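Local coordinates for protein beta-galacturonidase (Eisenbergiella tayi, PDB 6NCW) that is a glycoside hydrolase family 2 enzyme from a human gut bacterium, a beta-galacturonidase, and probably removes beta-linked galacturonate from its substrates, at residues H8-W21 against I138-L152. Residues are numbered along the deposited sequence; the frame is centred on the assembly and turned at random.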
loop_
_atom_site.group_PDB
_atom_site.type_symbol
_atom_site.label_atom_id
_atom_site.label_comp_id
_atom_site.label_asym_id
_atom_site.label_seq_id
_atom_site.Cartn_x
_atom_site.Cartn_y
_atom_site.Cartn_z
ATOM N N HIS A 8 -3.385 45.930 -12.198
ATOM C CA HIS A 8 -2.885 47.306 -12.197
ATOM C C HIS A 8 -1.923 47.495 -13.355
ATOM O O HIS A 8 -1.017 46.684 -13.541
ATOM C CB HIS A 8 -2.157 47.651 -10.896
ATOM C CG HIS A 8 -3.038 47.669 -9.692
ATOM N ND1 HIS A 8 -4.007 48.628 -9.496
ATOM C CD2 HIS A 8 -3.104 46.837 -8.623
ATOM C CE1 HIS A 8 -4.632 48.388 -8.352
ATOM N NE2 HIS A 8 -4.099 47.312 -7.801
ATOM N N LYS A 9 -2.121 48.563 -14.125
ATOM C CA LYS A 9 -1.094 49.067 -15.030
ATOM C C LYS A 9 -0.513 50.394 -14.571
ATOM O O LYS A 9 0.682 50.625 -14.759
ATOM C CB LYS A 9 -1.637 49.230 -16.458
ATOM C CG LYS A 9 -2.048 47.928 -17.189
ATOM C CD LYS A 9 -1.166 46.702 -16.804
ATOM C CE LYS A 9 -1.184 45.589 -17.877
ATOM N NZ LYS A 9 -2.496 45.533 -18.598
ATOM N N ILE A 10 -1.312 51.248 -13.930
ATOM C CA ILE A 10 -0.809 52.537 -13.462
ATOM C C ILE A 10 -0.142 52.403 -12.100
ATOM O O ILE A 10 1.007 52.814 -11.916
ATOM C CB ILE A 10 -1.943 53.586 -13.435
ATOM C CG1 ILE A 10 -2.363 53.966 -14.856
ATOM C CG2 ILE A 10 -1.505 54.829 -12.680
ATOM C CD1 ILE A 10 -3.559 54.876 -14.905
ATOM N N ARG A 11 -0.845 51.846 -11.120
ATOM C CA ARG A 11 -0.281 51.753 -9.780
ATOM C C ARG A 11 1.011 50.939 -9.800
ATOM O O ARG A 11 1.118 49.940 -10.518
ATOM C CB ARG A 11 -1.292 51.127 -8.818
ATOM C CG ARG A 11 -0.858 51.117 -7.353
ATOM C CD ARG A 11 -1.884 50.386 -6.485
ATOM N NE ARG A 11 -3.230 50.902 -6.707
ATOM C CZ ARG A 11 -4.303 50.539 -6.010
ATOM N NH1 ARG A 11 -4.200 49.639 -5.036
ATOM N NH2 ARG A 11 -5.483 51.074 -6.291
ATOM N N LYS A 12 2.003 51.397 -9.028
ATOM C CA LYS A 12 3.270 50.682 -8.882
ATOM C C LYS A 12 3.084 49.580 -7.850
ATOM O O LYS A 12 2.804 49.868 -6.676
ATOM C CB LYS A 12 4.407 51.610 -8.443
ATOM C CG LYS A 12 4.294 53.064 -8.877
ATOM C CD LYS A 12 5.497 53.901 -8.377
ATOM C CE LYS A 12 5.252 55.422 -8.523
ATOM N NZ LYS A 12 4.334 56.003 -7.476
ATOM N N THR A 13 3.202 48.327 -8.289
ATOM C CA THR A 13 3.027 47.167 -7.429
ATOM C C THR A 13 4.148 46.174 -7.693
ATOM O O THR A 13 4.728 46.140 -8.780
ATOM C CB THR A 13 1.668 46.455 -7.655
ATOM O OG1 THR A 13 1.710 45.724 -8.884
ATOM C CG2 THR A 13 0.531 47.447 -7.724
ATOM N N ALA A 14 4.433 45.346 -6.692
ATOM C CA ALA A 14 5.437 44.296 -6.829
ATOM C C ALA A 14 5.111 43.169 -5.858
ATOM O O ALA A 14 4.765 43.422 -4.701
ATOM C CB ALA A 14 6.846 44.843 -6.563
ATOM N N GLU A 15 5.242 41.928 -6.317
ATOM C CA GLU A 15 4.942 40.778 -5.467
ATOM C C GLU A 15 6.099 40.535 -4.504
ATOM O O GLU A 15 7.242 40.334 -4.928
ATOM C CB GLU A 15 4.664 39.521 -6.309
ATOM C CG GLU A 15 3.899 38.455 -5.515
ATOM C CD GLU A 15 3.681 37.114 -6.238
ATOM O OE1 GLU A 15 3.624 37.078 -7.487
ATOM O OE2 GLU A 15 3.546 36.078 -5.529
ATOM N N LEU A 16 5.813 40.557 -3.204
ATOM C CA LEU A 16 6.792 40.141 -2.210
ATOM C C LEU A 16 6.802 38.633 -1.961
ATOM O O LEU A 16 7.762 38.114 -1.361
ATOM C CB LEU A 16 6.528 40.875 -0.900
ATOM C CG LEU A 16 6.769 42.390 -1.026
ATOM C CD1 LEU A 16 6.802 43.005 0.351
ATOM C CD2 LEU A 16 8.066 42.649 -1.769
ATOM N N SER A 17 5.750 37.924 -2.360
ATOM C CA SER A 17 5.721 36.472 -2.259
ATOM C C SER A 17 6.359 35.874 -3.512
ATOM O O SER A 17 7.021 36.581 -4.280
ATOM C CB SER A 17 4.292 35.976 -2.065
ATOM O OG SER A 17 3.427 36.606 -2.985
ATOM N N SER A 18 6.111 34.587 -3.760
ATOM C CA SER A 18 6.848 33.820 -4.763
ATOM C C SER A 18 8.352 33.986 -4.546
ATOM O O SER A 18 9.108 34.271 -5.465
ATOM C CB SER A 18 6.449 34.221 -6.188
ATOM O OG SER A 18 5.081 33.940 -6.461
ATOM N N ALA A 19 8.785 33.771 -3.310
ATOM C CA ALA A 19 10.151 34.075 -2.904
ATOM C C ALA A 19 10.437 33.335 -1.610
ATOM O O ALA A 19 9.526 32.851 -0.937
ATOM C CB ALA A 19 10.363 35.592 -2.718
ATOM N N LEU A 20 11.716 33.264 -1.258
ATOM C CA LEU A 20 12.121 32.762 0.044
ATOM C C LEU A 20 12.189 33.927 1.032
ATOM O O LEU A 20 12.780 34.968 0.728
ATOM C CB LEU A 20 13.473 32.044 -0.054
ATOM C CG LEU A 20 13.603 30.916 -1.087
ATOM C CD1 LEU A 20 14.922 30.187 -0.932
ATOM C CD2 LEU A 20 12.441 29.928 -0.965
ATOM N N TRP A 21 11.559 33.758 2.196
ATOM C CA TRP A 21 11.712 34.653 3.332
ATOM C C TRP A 21 12.468 33.927 4.435
ATOM O O TRP A 21 12.588 32.700 4.427
ATOM C CB TRP A 21 10.368 35.117 3.905
ATOM C CG TRP A 21 9.438 35.888 3.011
ATOM C CD1 TRP A 21 9.327 35.817 1.644
ATOM C CD2 TRP A 21 8.473 36.851 3.446
ATOM N NE1 TRP A 21 8.338 36.687 1.205
ATOM C CE2 TRP A 21 7.805 37.331 2.297
ATOM C CE3 TRP A 21 8.103 37.355 4.707
ATOM C CZ2 TRP A 21 6.793 38.275 2.369
ATOM C CZ3 TRP A 21 7.095 38.292 4.776
ATOM C CH2 TRP A 21 6.446 38.739 3.614
ATOM N N ILE A 138 2.373 32.008 5.826
ATOM C CA ILE A 138 1.893 32.962 4.832
ATOM C C ILE A 138 1.457 32.108 3.649
ATOM O O ILE A 138 2.235 31.838 2.727
ATOM C CB ILE A 138 2.963 33.986 4.449
ATOM C CG1 ILE A 138 3.597 34.605 5.710
ATOM C CG2 ILE A 138 2.367 35.047 3.548
ATOM C CD1 ILE A 138 4.574 35.755 5.410
ATOM N N SER A 139 0.189 31.697 3.669
ATOM C CA SER A 139 -0.321 30.657 2.786
ATOM C C SER A 139 -0.831 31.169 1.439
ATOM O O SER A 139 -1.102 30.343 0.549
ATOM C CB SER A 139 -1.433 29.879 3.509
ATOM O OG SER A 139 -2.276 30.755 4.245
ATOM N N ARG A 140 -1.007 32.484 1.272
ATOM C CA ARG A 140 -1.303 33.101 -0.024
ATOM C C ARG A 140 -0.389 34.319 -0.188
ATOM O O ARG A 140 0.403 34.643 0.697
ATOM C CB ARG A 140 -2.794 33.468 -0.152
ATOM C CG ARG A 140 -3.740 32.279 -0.010
ATOM C CD ARG A 140 -5.193 32.696 -0.089
ATOM N NE ARG A 140 -6.068 31.593 0.309
ATOM C CZ ARG A 140 -7.343 31.731 0.663
ATOM N NH1 ARG A 140 -7.909 32.935 0.663
ATOM N NH2 ARG A 140 -8.051 30.664 1.031
ATOM N N GLY A 141 -0.473 34.984 -1.334
ATOM C CA GLY A 141 0.568 35.916 -1.743
ATOM C C GLY A 141 0.603 37.211 -0.947
ATOM O O GLY A 141 -0.252 37.494 -0.103
ATOM N N VAL A 142 1.639 38.011 -1.235
ATOM C CA VAL A 142 1.890 39.296 -0.581
ATOM C C VAL A 142 2.297 40.307 -1.647
ATOM O O VAL A 142 3.134 40.008 -2.510
ATOM C CB VAL A 142 2.985 39.202 0.501
ATOM C CG1 VAL A 142 3.260 40.567 1.107
ATOM C CG2 VAL A 142 2.599 38.211 1.592
ATOM N N VAL A 143 1.707 41.500 -1.592
ATOM C CA VAL A 143 1.882 42.513 -2.631
ATOM C C VAL A 143 2.252 43.840 -1.983
ATOM O O VAL A 143 1.571 44.291 -1.054
ATOM C CB VAL A 143 0.616 42.691 -3.491
ATOM C CG1 VAL A 143 0.845 43.793 -4.531
ATOM C CG2 VAL A 143 0.270 41.400 -4.195
ATOM N N LEU A 144 3.323 44.467 -2.481
ATOM C CA LEU A 144 3.715 45.820 -2.092
ATOM C C LEU A 144 3.275 46.801 -3.172
ATOM O O LEU A 144 3.603 46.621 -4.345
ATOM C CB LEU A 144 5.227 45.932 -1.892
ATOM C CG LEU A 144 5.758 47.381 -1.753
ATOM C CD1 LEU A 144 5.349 48.013 -0.430
ATOM C CD2 LEU A 144 7.289 47.451 -1.939
ATOM N N GLU A 145 2.534 47.829 -2.772
ATOM C CA GLU A 145 2.035 48.857 -3.670
ATOM C C GLU A 145 2.511 50.215 -3.175
ATOM O O GLU A 145 2.428 50.511 -1.978
ATOM C CB GLU A 145 0.511 48.843 -3.740
ATOM C CG GLU A 145 -0.082 47.537 -4.237
ATOM C CD GLU A 145 -1.590 47.545 -4.150
ATOM O OE1 GLU A 145 -2.111 48.442 -3.461
ATOM O OE2 GLU A 145 -2.253 46.668 -4.754
ATOM N N GLU A 146 3.011 51.029 -4.094
ATOM C CA GLU A 146 3.423 52.392 -3.795
ATOM C C GLU A 146 2.321 53.323 -4.275
ATOM O O GLU A 146 1.953 53.298 -5.453
ATOM C CB GLU A 146 4.776 52.710 -4.435
ATOM C CG GLU A 146 5.925 52.208 -3.554
ATOM C CD GLU A 146 7.319 52.463 -4.102
ATOM O OE1 GLU A 146 7.793 53.624 -4.048
ATOM O OE2 GLU A 146 7.954 51.481 -4.560
ATOM N N LEU A 147 1.760 54.095 -3.352
ATOM C CA LEU A 147 0.581 54.905 -3.619
ATOM C C LEU A 147 0.947 56.382 -3.715
ATOM O O LEU A 147 2.055 56.812 -3.366
ATOM C CB LEU A 147 -0.463 54.707 -2.521
ATOM C CG LEU A 147 -0.883 53.255 -2.256
ATOM C CD1 LEU A 147 -1.808 53.214 -1.069
ATOM C CD2 LEU A 147 -1.564 52.686 -3.487
ATOM N N GLY A 148 -0.018 57.155 -4.189
ATOM C CA GLY A 148 0.034 58.591 -4.168
ATOM C C GLY A 148 -0.805 59.155 -3.046
ATOM O O GLY A 148 -0.813 58.633 -1.923
ATOM N N GLU A 149 -1.523 60.239 -3.356
ATOM C CA GLU A 149 -2.382 60.888 -2.376
ATOM C C GLU A 149 -3.703 60.163 -2.174
ATOM O O GLU A 149 -4.308 60.306 -1.106
ATOM C CB GLU A 149 -2.646 62.342 -2.792
ATOM C CG GLU A 149 -1.420 63.232 -2.684
ATOM C CD GLU A 149 -0.935 63.367 -1.246
ATOM O OE1 GLU A 149 -1.396 64.302 -0.552
ATOM O OE2 GLU A 149 -0.108 62.529 -0.805
ATOM N N ALA A 150 -4.152 59.386 -3.159
ATOM C CA ALA A 150 -5.418 58.663 -3.072
ATOM C C ALA A 150 -5.378 57.469 -4.017
ATOM O O ALA A 150 -4.627 57.460 -4.997
ATOM C CB ALA A 150 -6.604 59.570 -3.409
ATOM N N TYR A 151 -6.211 56.464 -3.723
ATOM C CA TYR A 151 -6.192 55.231 -4.502
ATOM C C TYR A 151 -7.567 54.569 -4.515
ATOM O O TYR A 151 -8.419 54.821 -3.660
ATOM C CB TYR A 151 -5.146 54.246 -3.964
ATOM C CG TYR A 151 -5.476 53.635 -2.617
ATOM C CD1 TYR A 151 -6.044 52.357 -2.523
ATOM C CD2 TYR A 151 -5.200 54.318 -1.440
ATOM C CE1 TYR A 151 -6.341 51.788 -1.290
ATOM C CE2 TYR A 151 -5.492 53.760 -0.205
ATOM C CZ TYR A 151 -6.059 52.496 -0.137
ATOM O OH TYR A 151 -6.338 51.957 1.095
ATOM N N LEU A 152 -7.754 53.701 -5.504
ATOM C CA LEU A 152 -8.988 52.942 -5.670
ATOM C C LEU A 152 -8.940 51.694 -4.786
ATOM O O LEU A 152 -8.139 50.785 -5.020
ATOM C CB LEU A 152 -9.173 52.585 -7.141
ATOM C CG LEU A 152 -9.310 53.849 -8.001
ATOM C CD1 LEU A 152 -9.515 53.546 -9.474
ATOM C CD2 LEU A 152 -10.460 54.690 -7.471
HETATM O O HOH W 1 -6.796 48.677 -4.154
HETATM O O HOH W 2 1.330 53.961 -7.689
#
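R11, just before strand 12-15, joins E145 of strand 142-147 to L152 at the start of strand 150-162. NH1 forms a salt bridge with E145 OE1 at 2.9 Å; the bond lies near the guanidinium plane but meets the carboxylate from above, the two planes standing 84° apart. NH2 meets L152 O in the guanidinium plane (3.0 Å), and a water joins NH1 to that same oxygen. A bend at chi3 (-52°) turns the group out of its otherwise extended chain. L147 CD2 and Y151 CB lie over one face; H8 CE1 lies over the centre of the opposite face, 3.2 Å above its plane. R69 and D245 give E145 and R11 second ionic partners, so the buried charges are probably well compensated. T13 runs alongside E145, CG2 touching CG at 3.5 Å. Antiparallel pairing continues through A14 and L144, a hydrogen-bonded pair. Beyond the end of strand 12-15, S17 OG takes the N-H of V142 (2.9 Å) and gives its own proton to E15 OE2 on the anti lone pair; S18 OG donates to that oxygen too. L16 CB packs on V142 CG1. I138 CD1 sits over the six-membered ring of W21, 4.0 Å from its centroid, in a CH-pi contact, and W21 NE1 holds L16 O. This is edge-strand pairing in the N-terminal jelly-roll-like sandwich of family 2 glycosidases, away from the sugar-binding residues: 142-147 pairs next with 68-72, and the chain passes from 12-15 into 19-26 of the other sheet, L16, W21 and I138 packing against its strand 109-117.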